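Local coordinates for protein afamin (Homo sapiens, PDB 6FAK) that carries hydrophobic molecules in body fluids, keeping lipidated Wnt proteins soluble and active and binding vitamin E, at residues Ile217-Leu222 and Ser236-Val241; Ser223-Lys228 and Ile294-Asp299; Lys332-Tyr337 and Arg351-Tyr356; Asp343-Glu348 and Cys449-Ala454; Glu431-Ala436 and Asp455-Glu460. One frame throughout, in Å; residues are numbered along the deposited sequence. Where two conformers were deposited one is given.

Contact 1 (Ile217-Leu222 and Ser236-Val241)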
# COMPACT_ATOMS: atom_id res chain seq x y z
N ILE A 217 13.28 2.70 -8.01
CA ILE A 217 11.86 2.99 -8.05
C ILE A 217 11.62 4.49 -8.22
O ILE A 217 10.78 4.86 -9.00
CB ILE A 217 11.11 2.52 -6.77
CG1 ILE A 217 11.11 1.01 -6.68
CG2 ILE A 217 9.65 3.04 -6.74
CD1 ILE A 217 10.52 0.52 -5.38
N TYR A 218 12.33 5.33 -7.47
CA TYR A 218 12.10 6.76 -7.49
C TYR A 218 12.64 7.36 -8.79
O TYR A 218 12.09 8.33 -9.33
CB TYR A 218 12.70 7.50 -6.24
CG TYR A 218 12.71 6.75 -4.90
CD1 TYR A 218 11.54 6.17 -4.39
CD2 TYR A 218 13.87 6.70 -4.11
CE1 TYR A 218 11.56 5.48 -3.16
CE2 TYR A 218 13.88 6.06 -2.87
CZ TYR A 218 12.73 5.43 -2.39
OH TYR A 218 12.78 4.75 -1.18
N ILE A 219 13.74 6.82 -9.29
CA ILE A 219 14.26 7.29 -10.58
C ILE A 219 13.21 7.02 -11.63
O ILE A 219 12.88 7.91 -12.46
CB ILE A 219 15.60 6.64 -11.00
CG1 ILE A 219 16.75 7.03 -10.05
CG2 ILE A 219 15.95 7.04 -12.45
CD1 ILE A 219 17.94 6.09 -10.10
N ALA A 220 12.65 5.81 -11.61
CA ALA A 220 11.68 5.45 -12.65
C ALA A 220 10.43 6.32 -12.57
O ALA A 220 10.02 6.82 -13.58
CB ALA A 220 11.32 3.98 -12.63
N ILE A 221 9.85 6.52 -11.37
CA ILE A 221 8.61 7.30 -11.20
C ILE A 221 8.83 8.78 -11.52
O ILE A 221 8.00 9.40 -12.23
CB ILE A 221 8.07 7.21 -9.75
CG1 ILE A 221 7.52 5.80 -9.46
CG2 ILE A 221 6.93 8.23 -9.51
CD1 ILE A 221 7.31 5.54 -7.97
N LEU A 222 9.88 9.36 -10.95
CA LEU A 222 10.16 10.80 -11.21
C LEU A 222 10.50 11.13 -12.69
O LEU A 222 10.15 12.21 -13.22
CB LEU A 222 11.22 11.28 -10.24
CG LEU A 222 10.89 11.20 -8.73
CD1 LEU A 222 12.08 11.50 -7.86
CD2 LEU A 222 9.77 12.21 -8.42
N SER A 236 19.55 14.63 -7.76
CA SER A 236 19.43 15.44 -6.57
C SER A 236 18.06 15.28 -5.87
O SER A 236 17.98 15.13 -4.63
CB SER A 236 19.71 16.91 -6.92
OG SER A 236 19.73 17.66 -5.73
N LEU A 237 17.00 15.24 -6.68
CA LEU A 237 15.64 15.07 -6.18
C LEU A 237 15.45 13.66 -5.60
O LEU A 237 14.83 13.51 -4.55
CB LEU A 237 14.64 15.34 -7.30
CG LEU A 237 13.15 15.30 -7.02
CD1 LEU A 237 12.79 16.27 -5.89
CD2 LEU A 237 12.36 15.58 -8.29
N VAL A 238 15.99 12.66 -6.28
CA VAL A 238 15.96 11.30 -5.83
C VAL A 238 16.60 11.14 -4.45
O VAL A 238 16.06 10.39 -3.62
CB VAL A 238 16.58 10.33 -6.83
CG1 VAL A 238 16.90 8.96 -6.19
CG2 VAL A 238 15.68 10.18 -8.03
N GLU A 239 17.71 11.84 -4.20
CA GLU A 239 18.32 11.87 -2.86
C GLU A 239 17.39 12.39 -1.77
O GLU A 239 17.29 11.77 -0.69
CB GLU A 239 19.64 12.67 -2.84
CG GLU A 239 20.76 11.98 -3.60
CD GLU A 239 21.63 11.15 -2.69
OE1 GLU A 239 21.13 10.56 -1.69
OE2 GLU A 239 22.85 11.10 -2.95
N ASP A 240 16.67 13.48 -2.06
CA ASP A 240 15.67 14.01 -1.16
C ASP A 240 14.50 13.04 -0.93
O ASP A 240 14.06 12.83 0.23
CB ASP A 240 15.14 15.37 -1.63
CG ASP A 240 16.16 16.52 -1.50
OD1 ASP A 240 17.23 16.39 -0.87
OD2 ASP A 240 15.88 17.61 -2.07
N VAL A 241 14.00 12.43 -2.01
CA VAL A 241 12.95 11.46 -1.90
C VAL A 241 13.36 10.23 -1.08
O VAL A 241 12.56 9.78 -0.23
CB VAL A 241 12.40 11.04 -3.28
CG1 VAL A 241 11.35 9.99 -3.14
CG2 VAL A 241 11.78 12.22 -3.99

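Contact 2 (Ser223-Lys228 and Ile294-Asp299)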
# COMPACT_ATOMS: atom_id res chain seq x y z
N SER A 223 11.21 10.21 -13.34
CA SER A 223 11.56 10.39 -14.76
C SER A 223 10.32 10.29 -15.66
O SER A 223 10.20 11.01 -16.64
CB SER A 223 12.64 9.38 -15.20
OG SER A 223 13.83 9.44 -14.41
N GLN A 224 9.39 9.40 -15.33
CA GLN A 224 8.09 9.35 -16.03
C GLN A 224 7.25 10.59 -15.81
O GLN A 224 6.63 11.09 -16.75
CB GLN A 224 7.23 8.15 -15.59
CG GLN A 224 7.33 6.99 -16.51
CD GLN A 224 6.39 5.85 -16.14
OE1 GLN A 224 5.81 5.79 -15.03
NE2 GLN A 224 6.28 4.91 -17.04
N LYS A 225 7.20 11.05 -14.57
CA LYS A 225 6.38 12.19 -14.20
C LYS A 225 6.93 13.52 -14.70
O LYS A 225 6.16 14.40 -15.10
CB LYS A 225 6.23 12.24 -12.68
CG LYS A 225 5.21 13.25 -12.20
CD LYS A 225 5.18 13.26 -10.68
CE LYS A 225 4.06 14.14 -10.12
NZ LYS A 225 2.86 13.30 -9.82
N PHE A 226 8.26 13.67 -14.68
CA PHE A 226 8.93 14.92 -15.07
C PHE A 226 9.91 14.63 -16.18
O PHE A 226 11.12 14.75 -15.99
CB PHE A 226 9.66 15.54 -13.87
CG PHE A 226 8.79 15.77 -12.67
CD1 PHE A 226 7.62 16.50 -12.77
CD2 PHE A 226 9.17 15.29 -11.42
CE1 PHE A 226 6.81 16.72 -11.67
CE2 PHE A 226 8.37 15.50 -10.31
CZ PHE A 226 7.18 16.22 -10.43
N PRO A 227 9.42 14.28 -17.36
CA PRO A 227 10.33 13.81 -18.39
C PRO A 227 11.22 14.90 -18.99
O PRO A 227 12.16 14.56 -19.68
CB PRO A 227 9.40 13.25 -19.45
CG PRO A 227 8.12 13.96 -19.26
CD PRO A 227 8.01 14.16 -17.79
N LYS A 228 10.96 16.17 -18.70
CA LYS A 228 11.86 17.24 -19.16
C LYS A 228 13.00 17.57 -18.17
O LYS A 228 13.85 18.37 -18.49
CB LYS A 228 11.04 18.49 -19.55
CG LYS A 228 10.75 19.48 -18.45
CD LYS A 228 10.09 20.77 -18.97
CE LYS A 228 10.90 22.02 -18.62
NZ LYS A 228 10.03 23.22 -18.44
N ILE A 294 1.77 15.02 -5.88
CA ILE A 294 1.73 13.56 -6.06
C ILE A 294 0.57 13.12 -6.99
O ILE A 294 0.73 12.17 -7.76
CB ILE A 294 1.70 12.79 -4.70
CG1 ILE A 294 3.02 13.01 -3.94
CG2 ILE A 294 1.54 11.29 -4.92
CD1 ILE A 294 3.05 12.47 -2.53
N ASN A 295 -0.57 13.80 -6.90
CA ASN A 295 -1.73 13.52 -7.76
C ASN A 295 -1.73 14.22 -9.12
O ASN A 295 -2.54 13.86 -9.97
CB ASN A 295 -3.03 13.86 -7.01
CG ASN A 295 -3.43 12.79 -6.02
OD1 ASN A 295 -4.26 11.92 -6.33
ND2 ASN A 295 -2.83 12.81 -4.84
N SER A 296 -0.85 15.20 -9.36
CA SER A 296 -0.82 15.86 -10.66
C SER A 296 -0.47 14.82 -11.72
O SER A 296 0.21 13.82 -11.44
CB SER A 296 0.14 17.05 -10.68
OG SER A 296 1.49 16.64 -10.55
N ASN A 297 -0.97 15.02 -12.94
CA ASN A 297 -0.71 14.06 -14.02
C ASN A 297 0.72 14.22 -14.56
O ASN A 297 1.43 15.19 -14.23
CB ASN A 297 -1.77 14.16 -15.15
CG ASN A 297 -1.96 15.56 -15.69
OD1 ASN A 297 -1.34 16.52 -15.22
ND2 ASN A 297 -2.84 15.70 -16.68
N LYS A 298 1.13 13.24 -15.37
CA LYS A 298 2.46 13.23 -16.00
C LYS A 298 2.57 14.40 -16.97
O LYS A 298 1.65 14.65 -17.77
CB LYS A 298 2.74 11.91 -16.74
CG LYS A 298 2.66 10.64 -15.87
CD LYS A 298 3.22 9.40 -16.61
CE LYS A 298 2.24 8.23 -16.71
NZ LYS A 298 2.26 7.28 -15.56
N ASP A 299 3.67 15.15 -16.87
CA ASP A 299 3.98 16.23 -17.81
C ASP A 299 4.16 15.64 -19.22
O ASP A 299 4.48 14.45 -19.36
CB ASP A 299 5.24 16.97 -17.33
CG ASP A 299 5.55 18.23 -18.11
OD1 ASP A 299 4.91 18.51 -19.14
OD2 ASP A 299 6.46 18.97 -17.69
O HOH W 1 8.94 17.41 -17.03

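Contact 3 (Lys332-Tyr337 and Arg351-Tyr356)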
# COMPACT_ATOMS: atom_id res chain seq x y z
N LYS A 332 21.26 6.37 -15.07
CA LYS A 332 21.06 7.10 -16.30
C LYS A 332 20.23 6.30 -17.33
O LYS A 332 19.37 6.87 -18.02
CB LYS A 332 22.39 7.52 -16.94
CG LYS A 332 22.17 8.64 -17.94
CD LYS A 332 23.46 9.29 -18.39
CE LYS A 332 23.19 10.68 -19.02
NZ LYS A 332 21.92 10.82 -19.79
N PHE A 333 20.50 5.02 -17.46
CA PHE A 333 19.66 4.15 -18.30
C PHE A 333 18.19 4.18 -17.83
O PHE A 333 17.28 4.38 -18.63
CB PHE A 333 20.16 2.70 -18.32
CG PHE A 333 19.22 1.79 -19.06
CD1 PHE A 333 19.17 1.80 -20.44
CD2 PHE A 333 18.31 0.97 -18.34
CE1 PHE A 333 18.26 0.98 -21.11
CE2 PHE A 333 17.43 0.15 -19.00
CZ PHE A 333 17.39 0.15 -20.38
N THR A 334 17.98 4.08 -16.53
CA THR A 334 16.66 4.03 -15.97
C THR A 334 15.92 5.38 -16.28
O THR A 334 14.79 5.40 -16.75
CB THR A 334 16.69 3.73 -14.46
OG1 THR A 334 17.43 2.51 -14.17
CG2 THR A 334 15.26 3.66 -13.93
N PHE A 335 16.64 6.49 -16.05
CA PHE A 335 16.18 7.85 -16.39
C PHE A 335 15.75 7.96 -17.86
O PHE A 335 14.60 8.34 -18.18
CB PHE A 335 17.26 8.86 -16.04
CG PHE A 335 17.10 10.20 -16.66
CD1 PHE A 335 16.07 11.04 -16.25
CD2 PHE A 335 17.99 10.64 -17.64
CE1 PHE A 335 15.95 12.32 -16.82
CE2 PHE A 335 17.87 11.90 -18.20
CZ PHE A 335 16.84 12.75 -17.80
N GLU A 336 16.67 7.63 -18.75
CA GLU A 336 16.43 7.79 -20.19
C GLU A 336 15.30 6.86 -20.68
O GLU A 336 14.41 7.31 -21.46
CB GLU A 336 17.70 7.55 -21.00
CG GLU A 336 18.79 8.61 -20.82
CD GLU A 336 18.39 10.02 -21.28
OE1 GLU A 336 17.39 10.19 -21.97
OE2 GLU A 336 19.08 11.01 -20.94
N TYR A 337 15.32 5.59 -20.24
CA TYR A 337 14.32 4.61 -20.67
C TYR A 337 12.93 4.93 -20.08
O TYR A 337 11.91 4.91 -20.81
CB TYR A 337 14.75 3.16 -20.33
CG TYR A 337 14.01 2.13 -21.15
CD1 TYR A 337 12.76 1.68 -20.78
CD2 TYR A 337 14.54 1.67 -22.39
CE1 TYR A 337 12.04 0.80 -21.56
CE2 TYR A 337 13.82 0.75 -23.18
CZ TYR A 337 12.58 0.30 -22.73
OH TYR A 337 11.82 -0.59 -23.48
N ARG A 351 12.13 -4.46 -14.36
CA ARG A 351 12.50 -5.68 -15.03
C ARG A 351 13.47 -5.40 -16.22
O ARG A 351 14.47 -6.11 -16.39
CB ARG A 351 11.26 -6.49 -15.49
CG ARG A 351 10.49 -7.10 -14.32
CD ARG A 351 9.42 -8.02 -14.84
NE ARG A 351 8.27 -7.29 -15.35
CZ ARG A 351 7.19 -6.92 -14.68
NH1 ARG A 351 7.11 -7.07 -13.37
NH2 ARG A 351 6.19 -6.33 -15.31
N ILE A 352 13.16 -4.37 -16.99
CA ILE A 352 13.98 -3.94 -18.11
C ILE A 352 15.39 -3.53 -17.65
O ILE A 352 16.40 -3.92 -18.27
CB ILE A 352 13.24 -2.86 -18.98
CG1 ILE A 352 12.12 -3.59 -19.72
CG2 ILE A 352 14.20 -2.16 -19.95
CD1 ILE A 352 11.09 -2.68 -20.32
N VAL A 353 15.47 -2.81 -16.53
CA VAL A 353 16.77 -2.42 -16.00
C VAL A 353 17.58 -3.67 -15.64
O VAL A 353 18.78 -3.76 -15.99
CB VAL A 353 16.67 -1.46 -14.80
CG1 VAL A 353 18.05 -1.19 -14.24
CG2 VAL A 353 15.99 -0.13 -15.18
N GLN A 354 16.95 -4.65 -14.99
CA GLN A 354 17.65 -5.87 -14.62
C GLN A 354 18.12 -6.69 -15.81
O GLN A 354 19.23 -7.25 -15.81
CB GLN A 354 16.74 -6.75 -13.75
CG GLN A 354 17.41 -8.00 -13.22
CD GLN A 354 18.56 -7.65 -12.29
OE1 GLN A 354 18.37 -6.89 -11.33
NE2 GLN A 354 19.77 -8.15 -12.59
N ILE A 355 17.24 -6.82 -16.79
CA ILE A 355 17.59 -7.50 -18.04
C ILE A 355 18.77 -6.82 -18.73
O ILE A 355 19.65 -7.51 -19.23
CB ILE A 355 16.39 -7.60 -18.96
CG1 ILE A 355 15.47 -8.68 -18.37
CG2 ILE A 355 16.77 -7.98 -20.39
CD1 ILE A 355 14.09 -8.61 -18.94
N TYR A 356 18.76 -5.50 -18.76
CA TYR A 356 19.88 -4.74 -19.35
C TYR A 356 21.17 -5.03 -18.57
O TYR A 356 22.23 -5.28 -19.17
CB TYR A 356 19.55 -3.23 -19.41
CG TYR A 356 20.56 -2.39 -20.14
CD1 TYR A 356 20.96 -2.71 -21.43
CD2 TYR A 356 21.15 -1.30 -19.52
CE1 TYR A 356 21.88 -1.95 -22.13
CE2 TYR A 356 22.08 -0.51 -20.23
CZ TYR A 356 22.46 -0.88 -21.52
OH TYR A 356 23.44 -0.15 -22.22

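Contact 4 (Asp343-Glu348 and Cys449-Ala454)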
# COMPACT_ATOMS: atom_id res chain seq x y z
N ASP A 343 4.12 4.81 -21.02
CA ASP A 343 3.12 3.72 -21.08
C ASP A 343 3.46 2.44 -20.30
O ASP A 343 2.62 1.51 -20.25
CB ASP A 343 2.85 3.35 -22.55
CG ASP A 343 4.13 3.00 -23.35
OD1 ASP A 343 5.23 3.65 -23.22
OD2 ASP A 343 4.00 2.07 -24.18
N LEU A 344 4.67 2.37 -19.72
CA LEU A 344 5.12 1.18 -18.97
C LEU A 344 4.89 1.34 -17.48
O LEU A 344 4.95 2.47 -16.93
CB LEU A 344 6.59 0.86 -19.24
CG LEU A 344 6.96 0.55 -20.70
CD1 LEU A 344 8.42 0.17 -20.87
CD2 LEU A 344 6.06 -0.51 -21.32
N SER A 345 4.62 0.22 -16.83
CA SER A 345 4.53 0.18 -15.38
C SER A 345 5.91 0.32 -14.72
O SER A 345 6.91 0.07 -15.33
CB SER A 345 3.88 -1.12 -14.93
OG SER A 345 4.75 -2.22 -15.06
N ILE A 346 5.91 0.70 -13.46
CA ILE A 346 7.14 0.78 -12.71
C ILE A 346 7.82 -0.59 -12.59
O ILE A 346 9.01 -0.66 -12.85
CB ILE A 346 6.95 1.49 -11.34
CG1 ILE A 346 6.30 2.89 -11.50
CG2 ILE A 346 8.27 1.63 -10.62
CD1 ILE A 346 7.01 3.86 -12.44
N PRO A 347 7.08 -1.68 -12.25
CA PRO A 347 7.71 -3.02 -12.23
C PRO A 347 8.30 -3.47 -13.60
O PRO A 347 9.39 -4.04 -13.64
CB PRO A 347 6.57 -3.95 -11.76
CG PRO A 347 5.60 -3.09 -11.10
CD PRO A 347 5.74 -1.70 -11.65
N GLU A 348 7.60 -3.11 -14.71
CA GLU A 348 8.08 -3.41 -16.04
C GLU A 348 9.41 -2.65 -16.30
O GLU A 348 10.32 -3.22 -16.79
CB GLU A 348 7.06 -3.11 -17.14
CG GLU A 348 7.56 -3.59 -18.53
CD GLU A 348 7.74 -5.12 -18.63
OE1 GLU A 348 7.05 -5.87 -17.90
OE2 GLU A 348 8.54 -5.58 -19.48
N CYS A 449 -1.30 0.90 -15.70
CA CYS A 449 -2.22 1.00 -14.57
C CYS A 449 -2.41 -0.36 -13.86
O CYS A 449 -2.23 -0.47 -12.64
CB CYS A 449 -3.56 1.59 -15.06
SG CYS A 449 -4.80 1.86 -13.77
N VAL A 450 -2.74 -1.40 -14.63
CA VAL A 450 -2.98 -2.72 -14.09
C VAL A 450 -1.70 -3.29 -13.42
O VAL A 450 -1.77 -3.82 -12.30
CB VAL A 450 -3.43 -3.70 -15.20
CG1 VAL A 450 -3.46 -5.14 -14.70
CG2 VAL A 450 -4.81 -3.31 -15.72
N ASP A 451 -0.56 -3.19 -14.08
CA ASP A 451 0.63 -3.84 -13.54
C ASP A 451 1.09 -3.09 -12.29
O ASP A 451 1.52 -3.72 -11.33
CB ASP A 451 1.70 -3.98 -14.62
CG ASP A 451 2.84 -4.94 -14.24
OD1 ASP A 451 2.62 -6.05 -13.73
OD2 ASP A 451 4.01 -4.58 -14.43
N ASN A 452 0.95 -1.76 -12.27
CA ASN A 452 1.28 -0.94 -11.11
C ASN A 452 0.40 -1.32 -9.90
O ASN A 452 0.91 -1.51 -8.78
CB ASN A 452 1.10 0.55 -11.41
CG ASN A 452 2.31 1.19 -12.14
OD1 ASN A 452 3.43 0.69 -12.11
ND2 ASN A 452 2.06 2.34 -12.78
N LEU A 453 -0.90 -1.38 -10.11
CA LEU A 453 -1.82 -1.69 -9.02
C LEU A 453 -1.78 -3.13 -8.58
O LEU A 453 -1.86 -3.40 -7.40
CB LEU A 453 -3.25 -1.29 -9.34
CG LEU A 453 -3.54 0.21 -9.40
CD1 LEU A 453 -5.02 0.39 -9.69
CD2 LEU A 453 -3.20 0.92 -8.12
N ALA A 454 -1.65 -4.06 -9.53
CA ALA A 454 -1.48 -5.48 -9.18
C ALA A 454 -0.24 -5.78 -8.34
O ALA A 454 -0.29 -6.61 -7.42
CB ALA A 454 -1.44 -6.36 -10.43
O HOH W 2 4.02 3.82 -14.55

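Contact 5 (Glu431-Ala436 and Asp455-Glu460)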
# COMPACT_ATOMS: atom_id res chain seq x y z
N GLU A 431 -9.82 -8.80 -3.00
CA GLU A 431 -10.48 -7.53 -3.35
C GLU A 431 -9.48 -6.55 -3.92
O GLU A 431 -9.73 -5.95 -4.96
CB GLU A 431 -11.23 -6.87 -2.16
CG GLU A 431 -12.75 -7.06 -2.20
CD GLU A 431 -13.46 -6.31 -3.35
OE1 GLU A 431 -14.38 -6.88 -3.95
OE2 GLU A 431 -13.12 -5.15 -3.65
N LYS A 432 -8.34 -6.41 -3.26
CA LYS A 432 -7.27 -5.57 -3.78
C LYS A 432 -6.81 -6.01 -5.17
O LYS A 432 -6.60 -5.17 -6.05
CB LYS A 432 -6.09 -5.53 -2.82
CG LYS A 432 -6.41 -4.72 -1.59
CD LYS A 432 -5.37 -4.83 -0.48
CE LYS A 432 -5.93 -4.27 0.85
NZ LYS A 432 -5.10 -4.61 2.05
N MET A 433 -6.67 -7.31 -5.41
CA MET A 433 -6.27 -7.75 -6.75
C MET A 433 -7.31 -7.32 -7.82
O MET A 433 -6.93 -6.79 -8.85
CB MET A 433 -6.03 -9.23 -6.79
CG MET A 433 -5.54 -9.76 -8.12
SD MET A 433 -3.93 -9.08 -8.60
CE MET A 433 -2.85 -10.11 -7.63
N VAL A 434 -8.60 -7.50 -7.54
CA VAL A 434 -9.61 -7.26 -8.55
C VAL A 434 -9.74 -5.77 -8.87
O VAL A 434 -10.06 -5.43 -9.99
CB VAL A 434 -10.93 -7.99 -8.22
CG1 VAL A 434 -11.78 -7.25 -7.22
CG2 VAL A 434 -11.69 -8.24 -9.50
N THR A 435 -9.44 -4.93 -7.90
CA THR A 435 -9.46 -3.47 -8.03
C THR A 435 -8.50 -2.92 -9.07
O THR A 435 -8.80 -1.92 -9.72
CB THR A 435 -9.26 -2.83 -6.66
OG1 THR A 435 -10.38 -3.24 -5.87
CG2 THR A 435 -9.24 -1.32 -6.72
N ALA A 436 -7.37 -3.57 -9.26
CA ALA A 436 -6.50 -3.27 -10.37
C ALA A 436 -7.26 -3.33 -11.70
O ALA A 436 -7.06 -2.46 -12.57
CB ALA A 436 -5.33 -4.22 -10.42
N ASP A 455 0.85 -5.07 -8.63
CA ASP A 455 2.08 -5.28 -7.90
C ASP A 455 1.99 -4.92 -6.41
O ASP A 455 2.61 -5.56 -5.54
CB ASP A 455 3.21 -4.46 -8.54
CG ASP A 455 4.58 -5.12 -8.35
OD1 ASP A 455 4.83 -6.19 -8.98
OD2 ASP A 455 5.39 -4.55 -7.57
N LEU A 456 1.15 -3.95 -6.11
CA LEU A 456 0.91 -3.58 -4.74
C LEU A 456 0.30 -4.68 -3.88
O LEU A 456 0.45 -4.65 -2.67
CB LEU A 456 0.00 -2.37 -4.63
CG LEU A 456 0.43 -1.10 -5.39
CD1 LEU A 456 -0.63 -0.01 -5.19
CD2 LEU A 456 1.83 -0.68 -5.05
N VAL A 457 -0.43 -5.57 -4.46
CA VAL A 457 -1.01 -6.68 -3.69
C VAL A 457 0.12 -7.49 -3.02
O VAL A 457 0.08 -7.73 -1.81
CB VAL A 457 -1.84 -7.60 -4.60
CG1 VAL A 457 -2.38 -8.80 -3.83
CG2 VAL A 457 -3.01 -6.80 -5.18
N PHE A 458 1.13 -7.88 -3.80
CA PHE A 458 2.19 -8.77 -3.26
C PHE A 458 3.08 -8.01 -2.30
O PHE A 458 3.67 -8.60 -1.37
CB PHE A 458 2.88 -9.58 -4.39
CG PHE A 458 1.87 -10.38 -5.19
CD1 PHE A 458 1.20 -11.47 -4.60
CD2 PHE A 458 1.48 -9.99 -6.47
CE1 PHE A 458 0.21 -12.20 -5.29
CE2 PHE A 458 0.50 -10.69 -7.17
CZ PHE A 458 -0.14 -11.80 -6.59
N GLY A 459 3.08 -6.69 -2.41
CA GLY A 459 3.67 -5.84 -1.36
C GLY A 459 2.99 -5.90 -0.02
O GLY A 459 3.64 -5.92 1.02
N GLU A 460 1.66 -5.94 -0.03
CA GLU A 460 0.84 -6.16 1.18
C GLU A 460 1.11 -7.55 1.79
O GLU A 460 1.26 -7.71 3.00
CB GLU A 460 -0.63 -6.08 0.81
CG GLU A 460 -1.53 -5.61 1.94
CD GLU A 460 -1.83 -4.12 1.90
OE1 GLU A 460 -1.70 -3.47 0.84
OE2 GLU A 460 -2.21 -3.63 2.97

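Contact 1 (Ile217-Leu222 and Ser236-Val241)
Over one face of the Tyr218 ring sits Val241 CG1, 4.2 Å from the centroid and 20° off the ring normal, a CH-pi contact displaced toward the CG side of the ring, where CG1 is 3.9 Å from Tyr218 CG. At the edge of the same ring, near its plane, Val238 CG1 is 4.3 Å from Tyr218 CD2. The two methyls of Val241 divide the work: CG2 meets the end of Leu222, tip to tip, at 3.9 Å from Leu222 CD1. That leucine methyl is shared, since it also lies 3.8 Å from Val238 CG2 and against CG and CD2 of Leu237, whose end comes nearer although its CB is not directed there. Val238 CG2 in turn is wedged between Leu222 CD1 and Ile219 CG1; chi1 of 164° turns CG1 anti to the backbone N and CG2 anti to the carbonyl carbon. The interface is wholly apolar and mostly buried. Helices 216-225 and 231-250 are successive in the chain; over these segments their axes approach to 9.7 Å, with 123° between N-to-C directions. Both belong to the region forming the hydrophobic-ligand pocket. Tyr245 meets the Tyr218 ring from farther along helix 231-250, helix 253-268 packs on Leu237, and Ile219 also touches helix 326-339.

Contact 2 (Ser223-Lys228 and Ile294-Asp299)
Where helix 216-225 ends, the carbonyl of Lys225 accepts from Asp299 N at 3.1 Å, with an N-H...O angle of 160° and the donor tilted 23° from the carbonyl plane; Phe226 and Ser296 are each the first residue to leave helical angles. The Lys225 side chain reaches along segment 294-299: CG is anti to the backbone N (chi1 -170°), the chain stays extended to CE, and a turn at chi4 presents NZ to Ser296 O at 3.1 Å. NZ also hydrogen-bonds Ile293 O and, weakly, Ile294 O (3.2 Å from Lys225 NZ). Pro227 crosses Asp299, its CG 3.7 Å from Asp299 O, while a water joins Lys228 N to Asp299 OD2. Lys298 lies alongside Gln224, its CD 3.8 Å from Gln224 O; the Gln224 amide NE2 is bound to Leu344 O and His341 O. A lysine reaching from one helix end to carbonyls at the end of helix 288-295 thus joins two helix C-termini in the part of the second albumin domain that forms the hydrophobic-ligand pocket, Asp299 lying at its edge in sequence.

Contact 3 (Lys332-Tyr337 and Arg351-Tyr356)
Phe333 and Tyr356 form the dense part of this interface, their rings stacked face to face with centroids 4.3 Å apart and planes at 24°. Tyr356 CD2 lies over the centre of the Phe333 ring, Tyr337 CB covers the opposite face, and Ile352 CG2 sits in plane at the edge, 4.0 Å from Phe333 CZ. The same methyl lies over the centre of the Tyr337 face, 4.0 Å from that ring's centroid, a CH-pi contact. Ile352 chi1 of -71° places CG1 anti to the carbonyl carbon and CG2 anti to the backbone N; CD1, carried on CG1, reaches Tyr337 CE1 at 3.8 Å. The more open side holds Val353 and Tyr337, both partly exposed. Even there one approach is close: Val353 CG2 lies 3.2 Å from Thr334 OG1, a hydroxyl bonded to Phe330 O within its own helix. The axes of these segments, on successive helices of the second albumin domain, approach to 10.3 Å at 134°. Tyr356 OH is bonded to Phe312 O, outside the interface; the contacts across it are mainly aromatic and aliphatic, with neither a hydrogen bond nor a salt bridge between the segments.

Contact 4 (Asp343-Glu348 and Cys449-Ala454)
The N-cap of helix 346-363 forms the core of this contact: Ser345 OG donates to Asp451 OD2 at 2.6 Å and accepts from Glu348 N at 3.0 Å. Its chi1 of 74° puts OG between the backbone N and the carbonyl carbon, where it can do both. Asp451 OD2 uses the anti lone pair, away from OD1, and also pairs with Arg351, while OD1 pairs with Arg486; these two arginines would be expected to stabilise the ionised carboxylate. Next along, Ile346 N donates to Asn452 OD1 at 2.8 Å, in the carbonyl plane, on a lone pair. The first turn of the helix is thereby clasped by two consecutive side chains of helix 446-462, joining sequence of the second albumin repeat to that of the third. Ile346, Pro347, Cys449, Asn452 and Leu453 all line the pocket holding a polyether molecule, probably from the crystallisation liquor, and Asn452 ND2 is bonded to it. Pro347 packs on the same pair, its CD 3.4 Å from Asn452 OD1 and its CB 3.8 Å from Asp451 OD2. A water accepts from Asn452 ND2 (3.0 Å) and donates to Leu344 O.

Contact 5 (Glu431-Ala436 and Asp455-Glu460)
Met433 lays its CE methyl obliquely against the Phe458 ring, 3.4 Å from Phe458 CZ and equally near CE2, and the same methyl is 4.0 Å from Val457 CG1. The chain gets there by leaving CB with CG anti to the backbone N (chi1 -177°), then turning at chi2 and again at chi3, which brings SD and CE across to the other helix. Phe489 stacks on the Phe458 ring, and Tyr410 of helix 376-417 touches Met433. Val457 occupies the middle of the interface: its CB points at the opposite helix, and CG2 comes to 3.7 Å from Met433 N, near enough to lie on the backbone there, with Lys432 CB at 4.1 Å from that CG2. Helices 423-440 and 446-462 run nearly antiparallel, at 164° with axes 9.1 Å apart over these segments, as a helical hairpin within the third albumin repeat. Toward the partly exposed margin, the extended Lys432 chain crosses Glu460 at about a right angle, and its NZ makes a salt bridge to Glu460 OE2 at 3.2 Å. That oxygen also pairs with Lys200 of helix 177-209, so one carboxylate links the hairpin to a third helix.

Contacts 1, 2 and 3 lie within the second albumin repeat, contact 5 lies within the third, and contact 4 joins the two. Contacts 1 and 2 share helix 216-225, their centres 12 Å apart and their segments alternating along the chain; both close before contact 3 opens. Contacts 3 and 4 share helix 346-363, with centres 15 Å apart and segments that likewise alternate. Contacts 4 and 5 share helix 446-462, again 12 Å apart. Contact 2 is tied to contact 4 through Gln224, and contact 1 through Ile221 packing on Ile346. The hydrophobic-pocket region is thereby connected, helix by helix, to the third repeat.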